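Local atomic coordinates of apolipophorin-3b (Locusta migratoria, PDB entry 1AEP), a protein that helps load diacylglycerol into the haemolymph lipoprotein lipophorin, covering its expanding hydrophobic surface and so supporting lipid transport during insect flight. Residues Gln12-Thr17 / Glu139-Ala144; Arg79-Ser84 / Gly109-Asp114; Val19-Glu24 / Ala146-Ser151. All blocks are in the same frame, centred on the assembly; numbering follows the deposited sequence.

Overall arrangement
Near the N terminus, helix 7-25 supplies one partner to interaction 1 (12-17) and then, a little further along, one to interaction 3 (19-24). The chain next passes through helix 36-63 and enters interaction 2 at 79-84, whose loop closes soon afterwards at 109-114, joining helix 69-83 to helix 94-121. Helix 131-154 finally closes interaction 1 at 139-144 and interaction 3 at 146-151. Interactions 1 and 3 therefore cross along the chain and bind the first helix to the last, while interaction 2 is nested within both loops. Interactions 1 and 2 touch, as do 1 and 3, whereas about 8 Å separates the nearest atoms of 2 and 3.

Interaction 1: residues Gln12-Thr17 / Glu139-Ala144; sequences QQLNHT and EKTKEA
T141 and K142 meet Q13, L14 and T17 where the first and last helices of the five-helix bundle lie side by side. Helices 7-25 and 131-154 run in the same direction here, their local axes 9.2 Å apart and inclined by 15°, and the CA atoms of L14 and K142 come within 5.0 Å.

T141, on the buried side, offers its methyl: T141 CG2 lies 4.3 Å from CD2 of L14. Threonine suits the place because its OG1 is hydrogen-bonded to A137 O, one turn earlier in the same helix, satisfying the hydroxyl while the methyl faces the apolar interior. L14 turns to that interior too, touching A138.

K142 follows and makes the largest contribution of any residue to the contact. Its chi1 of -156° sets CG anti to the backbone N, and bends further out steer the amine toward Q13. K142 CG rests 4.1 Å from the L14 CA, so a long chain with a polar end spans the boundary between core and surface. K142 NZ donates to Q13 OE1 at 2.8 Å, tilted 24° from the amide carbonyl plane. T17 crosses this lysine nearly at a right angle, T17 OG1 3.7 Å from K142 CG and T17 CG2 3.6 Å from K142 O. T17 OG1 donates to Q13 O at 2.9 Å, and T17 N reaches the same oxygen from the opposite face.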
ATOM      1  N   GLN A  12       3.877   1.493  11.648  1.00 28.66           N
ATOM      2  CA  GLN A  12       3.231   0.559  12.540  1.00 27.01           C
ATOM      3  C   GLN A  12       1.718   0.685  12.435  1.00 20.22           C
ATOM      4  O   GLN A  12       0.955  -0.282  12.464  1.00 36.58           O
ATOM      5  CB  GLN A  12       3.725   0.808  13.962  1.00 32.94           C
ATOM      6  CG  GLN A  12       4.649  -0.320  14.457  1.00 92.66           C
ATOM      7  CD  GLN A  12       4.076  -0.938  15.705  1.00100.00           C
ATOM      8  OE1 GLN A  12       3.844  -2.163  15.753  1.00100.00           O
ATOM      9  NE2 GLN A  12       3.790  -0.074  16.707  1.00 62.23           N
ATOM     10  N   GLN A  13       1.310   1.926  12.257  1.00 35.99           N
ATOM     11  CA  GLN A  13      -0.072   2.236  12.116  1.00 28.43           C
ATOM     12  C   GLN A  13      -0.608   1.741  10.776  1.00 22.26           C
ATOM     13  O   GLN A  13      -1.755   1.335  10.638  1.00 22.21           O
ATOM     14  CB  GLN A  13      -0.120   3.746  12.266  1.00 16.21           C
ATOM     15  CG  GLN A  13      -0.456   4.251  13.679  1.00 83.59           C
ATOM     16  CD  GLN A  13      -0.727   5.748  13.666  1.00100.00           C
ATOM     17  OE1 GLN A  13      -1.772   6.206  13.197  1.00100.00           O
ATOM     18  NE2 GLN A  13       0.217   6.527  14.156  1.00100.00           N
ATOM     19  N   LEU A  14       0.259   1.760   9.785  1.00 22.83           N
ATOM     20  CA  LEU A  14      -0.066   1.285   8.461  1.00  8.10           C
ATOM     21  C   LEU A  14      -0.402  -0.201   8.485  1.00 35.56           C
ATOM     22  O   LEU A  14      -1.397  -0.668   7.921  1.00 22.00           O
ATOM     23  CB  LEU A  14       1.248   1.380   7.733  1.00 20.36           C
ATOM     24  CG  LEU A  14       1.137   1.715   6.287  1.00  5.66           C
ATOM     25  CD1 LEU A  14       2.324   2.580   5.971  1.00 44.61           C
ATOM     26  CD2 LEU A  14       1.275   0.433   5.565  1.00 50.88           C
ATOM     27  N   ASN A  15       0.470  -0.927   9.160  1.00 10.27           N
ATOM     28  CA  ASN A  15       0.384  -2.358   9.312  1.00 19.42           C
ATOM     29  C   ASN A  15      -0.927  -2.786   9.925  1.00  8.22           C
ATOM     30  O   ASN A  15      -1.613  -3.693   9.441  1.00 35.68           O
ATOM     31  CB  ASN A  15       1.603  -2.764  10.171  1.00 29.18           C
ATOM     32  CG  ASN A  15       1.593  -4.150  10.803  1.00  7.09           C
ATOM     33  OD1 ASN A  15       0.852  -4.416  11.761  1.00 60.36           O
ATOM     34  ND2 ASN A  15       2.461  -5.049  10.294  1.00 28.78           N
ATOM     35  N   HIS A  16      -1.267  -2.148  11.013  1.00 23.01           N
ATOM     36  CA  HIS A  16      -2.499  -2.519  11.639  1.00 13.92           C
ATOM     37  C   HIS A  16      -3.628  -2.325  10.655  1.00 11.19           C
ATOM     38  O   HIS A  16      -4.475  -3.199  10.456  1.00 36.11           O
ATOM     39  CB  HIS A  16      -2.701  -1.661  12.867  1.00 13.76           C
ATOM     40  CG  HIS A  16      -3.898  -2.062  13.694  1.00100.00           C
ATOM     41  ND1 HIS A  16      -4.934  -1.164  13.961  1.00 85.12           N
ATOM     42  CD2 HIS A  16      -4.218  -3.256  14.288  1.00 26.26           C
ATOM     43  CE1 HIS A  16      -5.836  -1.809  14.704  1.00 47.81           C
ATOM     44  NE2 HIS A  16      -5.426  -3.061  14.922  1.00100.00           N
ATOM     45  N   THR A  17      -3.608  -1.154  10.052  1.00 14.88           N
ATOM     46  CA  THR A  17      -4.617  -0.818   9.078  1.00 11.73           C
ATOM     47  C   THR A  17      -4.712  -1.935   8.062  1.00 17.52           C
ATOM     48  O   THR A  17      -5.733  -2.601   7.939  1.00 43.98           O
ATOM     49  CB  THR A  17      -4.341   0.552   8.390  1.00 14.04           C
ATOM     50  OG1 THR A  17      -4.368   1.572   9.339  1.00 35.14           O
ATOM     51  CG2 THR A  17      -5.358   0.855   7.283  1.00 28.10           C
ATOM     52  N   GLU A 139       1.494   8.003   5.233  1.00 24.75           N
ATOM     53  CA  GLU A 139       0.170   8.418   5.607  1.00 16.90           C
ATOM     54  C   GLU A 139      -0.819   8.185   4.493  1.00 29.45           C
ATOM     55  O   GLU A 139      -1.938   7.720   4.710  1.00 22.68           O
ATOM     56  CB  GLU A 139       0.173   9.871   6.049  1.00 26.54           C
ATOM     57  CG  GLU A 139       0.282   9.949   7.582  1.00100.00           C
ATOM     58  CD  GLU A 139       0.861  11.247   8.049  1.00 67.38           C
ATOM     59  OE1 GLU A 139       0.776  12.264   7.394  1.00100.00           O
ATOM     60  OE2 GLU A 139       1.462  11.163   9.210  1.00 81.76           O
ATOM     61  N   LYS A 140      -0.369   8.516   3.280  1.00 18.05           N
ATOM     62  CA  LYS A 140      -1.165   8.340   2.074  1.00  7.46           C
ATOM     63  C   LYS A 140      -1.477   6.877   1.834  1.00  9.08           C
ATOM     64  O   LYS A 140      -2.534   6.548   1.319  1.00 41.92           O
ATOM     65  CB  LYS A 140      -0.462   8.832   0.843  1.00 35.13           C
ATOM     66  CG  LYS A 140      -0.536  10.328   0.683  1.00 21.37           C
ATOM     67  CD  LYS A 140      -0.788  10.678  -0.763  1.00 93.57           C
ATOM     68  CE  LYS A 140      -0.203  12.025  -1.147  1.00100.00           C
ATOM     69  NZ  LYS A 140      -0.622  12.467  -2.487  1.00100.00           N
ATOM     70  N   THR A 141      -0.544   6.001   2.192  1.00 24.09           N
ATOM     71  CA  THR A 141      -0.742   4.577   2.032  1.00 11.18           C
ATOM     72  C   THR A 141      -1.757   4.062   3.061  1.00  8.29           C
ATOM     73  O   THR A 141      -2.610   3.217   2.776  1.00 23.02           O
ATOM     74  CB  THR A 141       0.637   3.865   2.084  1.00 19.83           C
ATOM     75  OG1 THR A 141       1.528   4.492   1.180  1.00 16.05           O
ATOM     76  CG2 THR A 141       0.516   2.380   1.780  1.00 23.44           C
ATOM     77  N   LYS A 142      -1.669   4.589   4.288  1.00 11.77           N
ATOM     78  CA  LYS A 142      -2.570   4.248   5.376  1.00  1.22           C
ATOM     79  C   LYS A 142      -4.011   4.586   4.995  1.00  9.02           C
ATOM     80  O   LYS A 142      -4.915   3.756   5.153  1.00 38.70           O
ATOM     81  CB  LYS A 142      -2.139   5.082   6.537  1.00 30.16           C
ATOM     82  CG  LYS A 142      -2.553   4.477   7.824  1.00  5.64           C
ATOM     83  CD  LYS A 142      -3.346   5.442   8.651  1.00 35.54           C
ATOM     84  CE  LYS A 142      -2.631   5.872   9.920  1.00 64.72           C
ATOM     85  NZ  LYS A 142      -3.558   5.880  11.048  1.00 85.29           N
ATOM     86  N   GLU A 143      -4.197   5.806   4.443  1.00 13.46           N
ATOM     87  CA  GLU A 143      -5.509   6.303   3.985  1.00 11.64           C
ATOM     88  C   GLU A 143      -6.116   5.443   2.889  1.00  6.90           C
ATOM     89  O   GLU A 143      -7.307   5.105   2.918  1.00 28.08           O
ATOM     90  CB  GLU A 143      -5.553   7.804   3.592  1.00 13.56           C
ATOM     91  CG  GLU A 143      -6.990   8.466   3.582  1.00 25.26           C
ATOM     92  CD  GLU A 143      -7.790   8.436   4.866  1.00100.00           C
ATOM     93  OE1 GLU A 143      -7.010   8.402   5.960  1.00 34.01           O
ATOM     94  OE2 GLU A 143      -9.041   8.394   4.866  1.00 54.44           O
ATOM     95  N   ALA A 144      -5.290   5.099   1.906  1.00  8.19           N
ATOM     96  CA  ALA A 144      -5.737   4.271   0.825  1.00 15.15           C
ATOM     97  C   ALA A 144      -6.316   2.987   1.393  1.00 22.14           C
ATOM     98  O   ALA A 144      -7.425   2.586   1.063  1.00 37.69           O
ATOM     99  CB  ALA A 144      -4.575   3.988  -0.095  1.00  1.75           C
TER

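Interaction 2: residues Arg79-Ser84 / Gly109-Asp114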
ATOM      1  N   ARG A  79       9.963   2.112  -6.912  1.00 30.29           N
ATOM      2  CA  ARG A  79       9.794   1.190  -8.025  1.00 40.76           C
ATOM      3  C   ARG A  79       9.145  -0.093  -7.562  1.00 19.81           C
ATOM      4  O   ARG A  79       8.201  -0.589  -8.151  1.00 49.14           O
ATOM      5  CB  ARG A  79      11.085   0.858  -8.756  1.00 28.91           C
ATOM      6  CG  ARG A  79      11.416   1.860  -9.856  1.00100.00           C
ATOM      7  CD  ARG A  79      12.646   1.501 -10.692  1.00100.00           C
ATOM      8  NE  ARG A  79      13.311   2.666 -11.309  1.00100.00           N
ATOM      9  CZ  ARG A  79      12.781   3.494 -12.226  1.00100.00           C
ATOM     10  NH1 ARG A  79      11.535   3.333 -12.706  1.00100.00           N
ATOM     11  NH2 ARG A  79      13.520   4.516 -12.683  1.00100.00           N
ATOM     12  N   ASN A  80       9.664  -0.609  -6.466  1.00 19.43           N
ATOM     13  CA  ASN A  80       9.155  -1.825  -5.883  1.00 22.59           C
ATOM     14  C   ASN A  80       7.707  -1.737  -5.445  1.00 38.50           C
ATOM     15  O   ASN A  80       6.939  -2.660  -5.716  1.00 32.80           O
ATOM     16  CB  ASN A  80      10.020  -2.221  -4.710  1.00 55.41           C
ATOM     17  CG  ASN A  80      11.135  -2.986  -5.267  1.00 42.20           C
ATOM     18  OD1 ASN A  80      11.044  -4.202  -5.437  1.00100.00           O
ATOM     19  ND2 ASN A  80      12.205  -2.253  -5.691  1.00 94.78           N
ATOM     20  N   LEU A  81       7.344  -0.639  -4.745  1.00 23.11           N
ATOM     21  CA  LEU A  81       5.980  -0.476  -4.307  1.00 28.57           C
ATOM     22  C   LEU A  81       5.082  -0.622  -5.503  1.00 46.33           C
ATOM     23  O   LEU A  81       4.073  -1.294  -5.466  1.00 28.87           O
ATOM     24  CB  LEU A  81       5.749   0.948  -3.857  1.00 25.14           C
ATOM     25  CG  LEU A  81       5.931   1.107  -2.396  1.00  4.85           C
ATOM     26  CD1 LEU A  81       5.612   2.564  -2.116  1.00 24.01           C
ATOM     27  CD2 LEU A  81       4.921   0.219  -1.745  1.00 23.23           C
ATOM     28  N   ASN A  82       5.517  -0.005  -6.607  1.00 16.04           N
ATOM     29  CA  ASN A  82       4.789  -0.050  -7.856  1.00 61.29           C
ATOM     30  C   ASN A  82       4.662  -1.455  -8.424  1.00 20.88           C
ATOM     31  O   ASN A  82       3.669  -1.815  -9.049  1.00 49.80           O
ATOM     32  CB  ASN A  82       5.492   0.756  -8.899  1.00 29.04           C
ATOM     33  CG  ASN A  82       4.548   0.900 -10.030  1.00 63.34           C
ATOM     34  OD1 ASN A  82       3.397   1.321  -9.812  1.00 25.28           O
ATOM     35  ND2 ASN A  82       5.014   0.513 -11.200  1.00 71.42           N
ATOM     36  N   ASN A  83       5.678  -2.261  -8.218  1.00 62.10           N
ATOM     37  CA  ASN A  83       5.640  -3.597  -8.748  1.00 57.25           C
ATOM     38  C   ASN A  83       4.709  -4.526  -7.999  1.00 12.37           C
ATOM     39  O   ASN A  83       4.156  -5.472  -8.556  1.00100.00           O
ATOM     40  CB  ASN A  83       7.025  -4.190  -9.021  1.00 57.74           C
ATOM     41  CG  ASN A  83       7.754  -3.334 -10.054  1.00100.00           C
ATOM     42  OD1 ASN A  83       8.903  -3.610 -10.429  1.00100.00           O
ATOM     43  ND2 ASN A  83       7.087  -2.261 -10.513  1.00 85.40           N
ATOM     44  N   SER A  84       4.519  -4.261  -6.732  1.00 29.89           N
ATOM     45  CA  SER A  84       3.642  -5.136  -6.010  1.00 26.66           C
ATOM     46  C   SER A  84       2.175  -4.827  -6.204  1.00 27.90           C
ATOM     47  O   SER A  84       1.335  -5.590  -5.750  1.00 92.27           O
ATOM     48  CB  SER A  84       4.044  -5.427  -4.580  1.00 49.74           C
ATOM     49  OG  SER A  84       4.279  -4.238  -3.886  1.00 32.11           O
ATOM     50  N   GLY A 109       2.769  -3.560   2.794  1.00  7.32           N
ATOM     51  CA  GLY A 109       3.093  -3.456   4.199  1.00 27.29           C
ATOM     52  C   GLY A 109       4.521  -3.879   4.516  1.00  6.65           C
ATOM     53  O   GLY A 109       5.216  -3.230   5.304  1.00 49.15           O
ATOM     54  N   HIS A 110       4.947  -4.986   3.895  1.00 12.59           N
ATOM     55  CA  HIS A 110       6.278  -5.531   4.112  1.00  2.63           C
ATOM     56  C   HIS A 110       7.359  -4.618   3.614  1.00 14.30           C
ATOM     57  O   HIS A 110       8.374  -4.447   4.271  1.00 44.48           O
ATOM     58  CB  HIS A 110       6.455  -6.935   3.606  1.00 16.77           C
ATOM     59  CG  HIS A 110       5.616  -7.842   4.411  1.00  6.61           C
ATOM     60  ND1 HIS A 110       5.169  -9.037   3.874  1.00 47.00           N
ATOM     61  CD2 HIS A 110       5.152  -7.723   5.680  1.00 40.52           C
ATOM     62  CE1 HIS A 110       4.443  -9.604   4.827  1.00 15.82           C
ATOM     63  NE2 HIS A 110       4.415  -8.863   5.923  1.00 29.53           N
ATOM     64  N   GLN A 111       7.101  -4.022   2.461  1.00 16.86           N
ATOM     65  CA  GLN A 111       8.004  -3.087   1.846  1.00 31.66           C
ATOM     66  C   GLN A 111       8.149  -1.806   2.673  1.00  6.29           C
ATOM     67  O   GLN A 111       9.203  -1.169   2.676  1.00 55.49           O
ATOM     68  CB  GLN A 111       7.485  -2.813   0.468  1.00  9.24           C
ATOM     69  CG  GLN A 111       8.286  -3.582  -0.566  1.00 66.13           C
ATOM     70  CD  GLN A 111       7.430  -3.990  -1.740  1.00100.00           C
ATOM     71  OE1 GLN A 111       7.194  -5.174  -2.011  1.00100.00           O
ATOM     72  NE2 GLN A 111       6.924  -2.972  -2.430  1.00 80.44           N
ATOM     73  N   TRP A 112       7.074  -1.442   3.378  1.00 19.10           N
ATOM     74  CA  TRP A 112       7.073  -0.294   4.244  1.00 25.07           C
ATOM     75  C   TRP A 112       7.893  -0.590   5.478  1.00  5.36           C
ATOM     76  O   TRP A 112       8.662   0.249   5.930  1.00 36.91           O
ATOM     77  CB  TRP A 112       5.672   0.157   4.616  1.00 12.52           C
ATOM     78  CG  TRP A 112       5.310   1.244   3.672  1.00 10.99           C
ATOM     79  CD1 TRP A 112       4.420   1.156   2.662  1.00  1.00           C
ATOM     80  CD2 TRP A 112       5.885   2.561   3.616  1.00 20.05           C
ATOM     81  NE1 TRP A 112       4.401   2.332   1.967  1.00 23.50           N
ATOM     82  CE2 TRP A 112       5.257   3.232   2.542  1.00  8.29           C
ATOM     83  CE3 TRP A 112       6.821   3.275   4.391  1.00 13.50           C
ATOM     84  CZ2 TRP A 112       5.561   4.566   2.183  1.00 18.04           C
ATOM     85  CZ3 TRP A 112       7.146   4.563   4.027  1.00  8.53           C
ATOM     86  CH2 TRP A 112       6.529   5.213   2.937  1.00 13.75           C
ATOM     87  N   GLN A 113       7.748  -1.802   5.993  1.00  9.81           N
ATOM     88  CA  GLN A 113       8.515  -2.193   7.149  1.00 10.81           C
ATOM     89  C   GLN A 113      10.002  -2.185   6.826  1.00 17.11           C
ATOM     90  O   GLN A 113      10.799  -1.629   7.564  1.00 23.73           O
ATOM     91  CB  GLN A 113       8.082  -3.558   7.646  1.00 14.04           C
ATOM     92  CG  GLN A 113       6.597  -3.562   8.028  1.00 18.97           C
ATOM     93  CD  GLN A 113       6.147  -4.804   8.784  1.00  9.23           C
ATOM     94  OE1 GLN A 113       5.452  -4.705   9.820  1.00 56.90           O
ATOM     95  NE2 GLN A 113       6.524  -5.980   8.258  1.00 34.50           N
ATOM     96  N   ASP A 114      10.373  -2.791   5.693  1.00 13.55           N
ATOM     97  CA  ASP A 114      11.763  -2.840   5.222  1.00 18.78           C
ATOM     98  C   ASP A 114      12.418  -1.462   5.249  1.00  9.03           C
ATOM     99  O   ASP A 114      13.422  -1.244   5.912  1.00 50.09           O
ATOM    100  CB  ASP A 114      11.772  -3.165   3.741  1.00 41.90           C
ATOM    101  CG  ASP A 114      12.305  -4.516   3.475  1.00 54.90           C
ATOM    102  OD1 ASP A 114      12.047  -5.472   4.175  1.00100.00           O
ATOM    103  OD2 ASP A 114      13.072  -4.552   2.393  1.00 93.76           O
TER
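L81 and Q111 mark the closest backbone approach, their CA atoms 7.0 Å apart where helices 69-83 and 94-121 pass in opposite senses. The local axes are 10.3 Å apart at 165°, a nearly antiparallel pairing within the bundle, and at this spacing a long side chain such as glutamine can reach the backbone of the facing helix.

Q111 does so. It starts out toward the other helix, and a bend at chi2 brings the amide end against the backbone of L81, with Q111 NE2 3.3 Å from the L81 CA. Q111 NE2 also lies 3.8 Å from L81 CD2; the leucine and glutamine lie alongside each other, running opposite ways. The amide then donates to S84, Q111 NE2 to S84 OG being 3.3 Å with an N-H...O angle of 144°, and the hydroxyl stands 22° out of the amide plane. S84 can receive it because its OG is turned in between its own backbone N and carbonyl carbon, from where it also donates weakly to the L81 O. N80 adds its CB beside the same amide, while its ND2 is engaged by the A76 O.

Deeper in, L81 CD1 approaches W112 NE1 to 4.3 Å, obliquely to the ring. The indole is set edge-to-face with F77 and is further surrounded by V11 and A137, so a large aromatic fills the space among several helices.

The direct polar link between these segments is thus one long, bent bond from a glutamine amide, while L81 and W112 pack inward, which is consistent with a bundle that could separate to expose its hydrophobic faces to lipid.

Interaction 3: residues Val19-Glu24 / Ala146-Ser151; sequences VNAAHE and ANLQNS
A21 and Q149 form the centre of a van der Waals contact, without hydrogen bonds between the segments, further along the parallel pair of helices 7-25 and 131-154. The two local axes lie 9.0 Å apart at 28°, and the CA atoms of A21 and Q149 approach to 4.8 Å. Alanine permits this closeness: the small A21 CB sits 4.2 Å from the Q149 CB. A21 CB also lies 4.4 Å from L148 CD2, a leucine that reaches inward to touch F48 of helix 36-63. Such small and branched apolar residues line the inner faces of the amphipathic helices that build this bundle, while amides and carboxylates lie nearer its margin.

Q149 works along that margin. It leaves its helix nearly fully extended (chi1 173°), stretches across to the neighbouring helix and lays its amide against the backbone there, Q149 OE1 3.8 Å from A21 N. Q149 NE2 comes within 4.1 Å of N20 CB, giving the asparagine a contact through its methylene. E24 arrives from the next turn, crossing Q149 at about a right angle; E24 OE2 is 3.9 Å from the Q149 NE2, and the carboxylate and amide planes stand 77° apart.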
ATOM      1  N   VAL A  19      -3.607  -4.992   7.973  1.00 23.44           N
ATOM      2  CA  VAL A  19      -4.007  -6.296   8.464  1.00 14.83           C
ATOM      3  C   VAL A  19      -5.523  -6.491   8.512  1.00 25.32           C
ATOM      4  O   VAL A  19      -6.060  -7.509   8.064  1.00 44.81           O
ATOM      5  CB  VAL A  19      -3.383  -6.580   9.810  1.00 36.24           C
ATOM      6  CG1 VAL A  19      -4.161  -7.709  10.467  1.00 53.31           C
ATOM      7  CG2 VAL A  19      -1.915  -6.948   9.623  1.00 10.61           C
ATOM      8  N   ASN A  20      -6.193  -5.506   9.092  1.00 22.80           N
ATOM      9  CA  ASN A  20      -7.632  -5.481   9.240  1.00 25.01           C
ATOM     10  C   ASN A  20      -8.357  -5.492   7.886  1.00 16.52           C
ATOM     11  O   ASN A  20      -9.166  -6.380   7.615  1.00 29.28           O
ATOM     12  CB  ASN A  20      -7.891  -4.181  10.028  1.00  8.88           C
ATOM     13  CG  ASN A  20      -7.603  -4.355  11.504  1.00 26.11           C
ATOM     14  OD1 ASN A  20      -7.399  -5.474  12.000  1.00 25.84           O
ATOM     15  ND2 ASN A  20      -7.702  -3.250  12.216  1.00 35.70           N
ATOM     16  N   ALA A  21      -7.994  -4.513   7.030  1.00 23.75           N
ATOM     17  CA  ALA A  21      -8.483  -4.367   5.669  1.00 29.28           C
ATOM     18  C   ALA A  21      -8.480  -5.710   4.980  1.00 20.49           C
ATOM     19  O   ALA A  21      -9.471  -6.124   4.406  1.00 44.21           O
ATOM     20  CB  ALA A  21      -7.604  -3.402   4.848  1.00  4.85           C
ATOM     21  N   ALA A  22      -7.358  -6.419   5.081  1.00 35.55           N
ATOM     22  CA  ALA A  22      -7.274  -7.747   4.496  1.00 23.30           C
ATOM     23  C   ALA A  22      -8.261  -8.754   5.093  1.00 26.73           C
ATOM     24  O   ALA A  22      -8.841  -9.543   4.359  1.00 56.08           O
ATOM     25  CB  ALA A  22      -5.871  -8.255   4.440  1.00 16.51           C
ATOM     26  N   HIS A  23      -8.469  -8.705   6.417  1.00 18.02           N
ATOM     27  CA  HIS A  23      -9.414  -9.602   7.067  1.00 33.51           C
ATOM     28  C   HIS A  23     -10.774  -9.503   6.385  1.00 26.23           C
ATOM     29  O   HIS A  23     -11.418 -10.507   6.073  1.00100.00           O
ATOM     30  CB  HIS A  23      -9.628  -9.265   8.589  1.00 10.07           C
ATOM     31  CG  HIS A  23     -10.484 -10.224   9.425  1.00100.00           C
ATOM     32  ND1 HIS A  23      -9.990 -11.449   9.889  1.00 94.39           N
ATOM     33  CD2 HIS A  23     -11.794 -10.130   9.877  1.00 33.42           C
ATOM     34  CE1 HIS A  23     -10.975 -12.058  10.579  1.00 47.90           C
ATOM     35  NE2 HIS A  23     -12.078 -11.298  10.590  1.00 72.03           N
ATOM     36  N   GLU A  24     -11.207  -8.251   6.190  1.00 24.34           N
ATOM     37  CA  GLU A  24     -12.477  -7.872   5.576  1.00 42.18           C
ATOM     38  C   GLU A  24     -12.684  -8.281   4.150  1.00 16.99           C
ATOM     39  O   GLU A  24     -13.820  -8.471   3.722  1.00 65.14           O
ATOM     40  CB  GLU A  24     -12.784  -6.393   5.769  1.00 18.61           C
ATOM     41  CG  GLU A  24     -13.421  -6.186   7.146  1.00 31.08           C
ATOM     42  CD  GLU A  24     -14.566  -5.253   7.038  1.00100.00           C
ATOM     43  OE1 GLU A  24     -15.606  -5.808   6.436  1.00 69.84           O
ATOM     44  OE2 GLU A  24     -14.537  -4.119   7.458  1.00100.00           O
ATOM     45  N   ALA A 146      -7.320   2.488   4.574  1.00 23.38           N
ATOM     46  CA  ALA A 146      -8.487   2.683   5.421  1.00  9.64           C
ATOM     47  C   ALA A 146      -9.721   2.857   4.544  1.00 24.39           C
ATOM     48  O   ALA A 146     -10.793   2.332   4.815  1.00 34.10           O
ATOM     49  CB  ALA A 146      -8.334   3.927   6.244  1.00  5.16           C
ATOM     50  N   ASN A 147      -9.548   3.599   3.455  1.00 13.63           N
ATOM     51  CA  ASN A 147     -10.607   3.855   2.518  1.00  6.75           C
ATOM     52  C   ASN A 147     -11.164   2.577   1.971  1.00  4.69           C
ATOM     53  O   ASN A 147     -12.380   2.388   1.926  1.00 36.59           O
ATOM     54  CB  ASN A 147     -10.070   4.640   1.370  1.00 17.78           C
ATOM     55  CG  ASN A 147     -10.242   6.106   1.649  1.00 24.37           C
ATOM     56  OD1 ASN A 147      -9.856   6.936   0.833  1.00100.00           O
ATOM     57  ND2 ASN A 147     -10.802   6.425   2.827  1.00 40.83           N
ATOM     58  N   LEU A 148     -10.256   1.703   1.558  1.00 19.30           N
ATOM     59  CA  LEU A 148     -10.626   0.406   1.035  1.00 21.27           C
ATOM     60  C   LEU A 148     -11.469  -0.331   2.043  1.00 14.65           C
ATOM     61  O   LEU A 148     -12.544  -0.852   1.762  1.00 36.05           O
ATOM     62  CB  LEU A 148      -9.360  -0.420   0.787  1.00 14.34           C
ATOM     63  CG  LEU A 148      -9.535  -1.657  -0.095  1.00 12.56           C
ATOM     64  CD1 LEU A 148      -8.566  -1.468  -1.221  1.00 33.57           C
ATOM     65  CD2 LEU A 148      -9.071  -2.809   0.719  1.00 30.47           C
ATOM     66  N   GLN A 149     -10.981  -0.366   3.255  1.00 25.29           N
ATOM     67  CA  GLN A 149     -11.716  -1.040   4.269  1.00 11.17           C
ATOM     68  C   GLN A 149     -13.109  -0.467   4.473  1.00 13.17           C
ATOM     69  O   GLN A 149     -14.083  -1.202   4.540  1.00 20.85           O
ATOM     70  CB  GLN A 149     -10.915  -0.887   5.514  1.00 14.02           C
ATOM     71  CG  GLN A 149     -11.684  -1.421   6.673  1.00 20.37           C
ATOM     72  CD  GLN A 149     -10.771  -1.614   7.837  1.00 47.82           C
ATOM     73  OE1 GLN A 149      -9.615  -1.140   7.824  1.00 66.75           O
ATOM     74  NE2 GLN A 149     -11.298  -2.338   8.811  1.00 35.16           N
ATOM     75  N   ASN A 150     -13.199   0.866   4.564  1.00 27.33           N
ATOM     76  CA  ASN A 150     -14.495   1.500   4.721  1.00 15.01           C
ATOM     77  C   ASN A 150     -15.475   1.009   3.665  1.00 17.42           C
ATOM     78  O   ASN A 150     -16.649   0.766   3.924  1.00 40.38           O
ATOM     79  CB  ASN A 150     -14.346   3.021   4.595  1.00 13.82           C
ATOM     80  CG  ASN A 150     -13.767   3.640   5.853  1.00  8.09           C
ATOM     81  OD1 ASN A 150     -13.589   2.961   6.881  1.00 18.51           O
ATOM     82  ND2 ASN A 150     -13.462   4.911   5.769  1.00 10.15           N
ATOM     83  N   SER A 151     -14.961   0.818   2.445  1.00 16.52           N
ATOM     84  CA  SER A 151     -15.773   0.330   1.340  1.00 17.97           C
ATOM     85  C   SER A 151     -16.277  -1.123   1.513  1.00 20.36           C
ATOM     86  O   SER A 151     -17.465  -1.406   1.386  1.00 58.41           O
ATOM     87  CB  SER A 151     -15.053   0.553   0.000  1.00  8.38           C
ATOM     88  OG  SER A 151     -14.538   1.886  -0.026  1.00 35.61           O
TER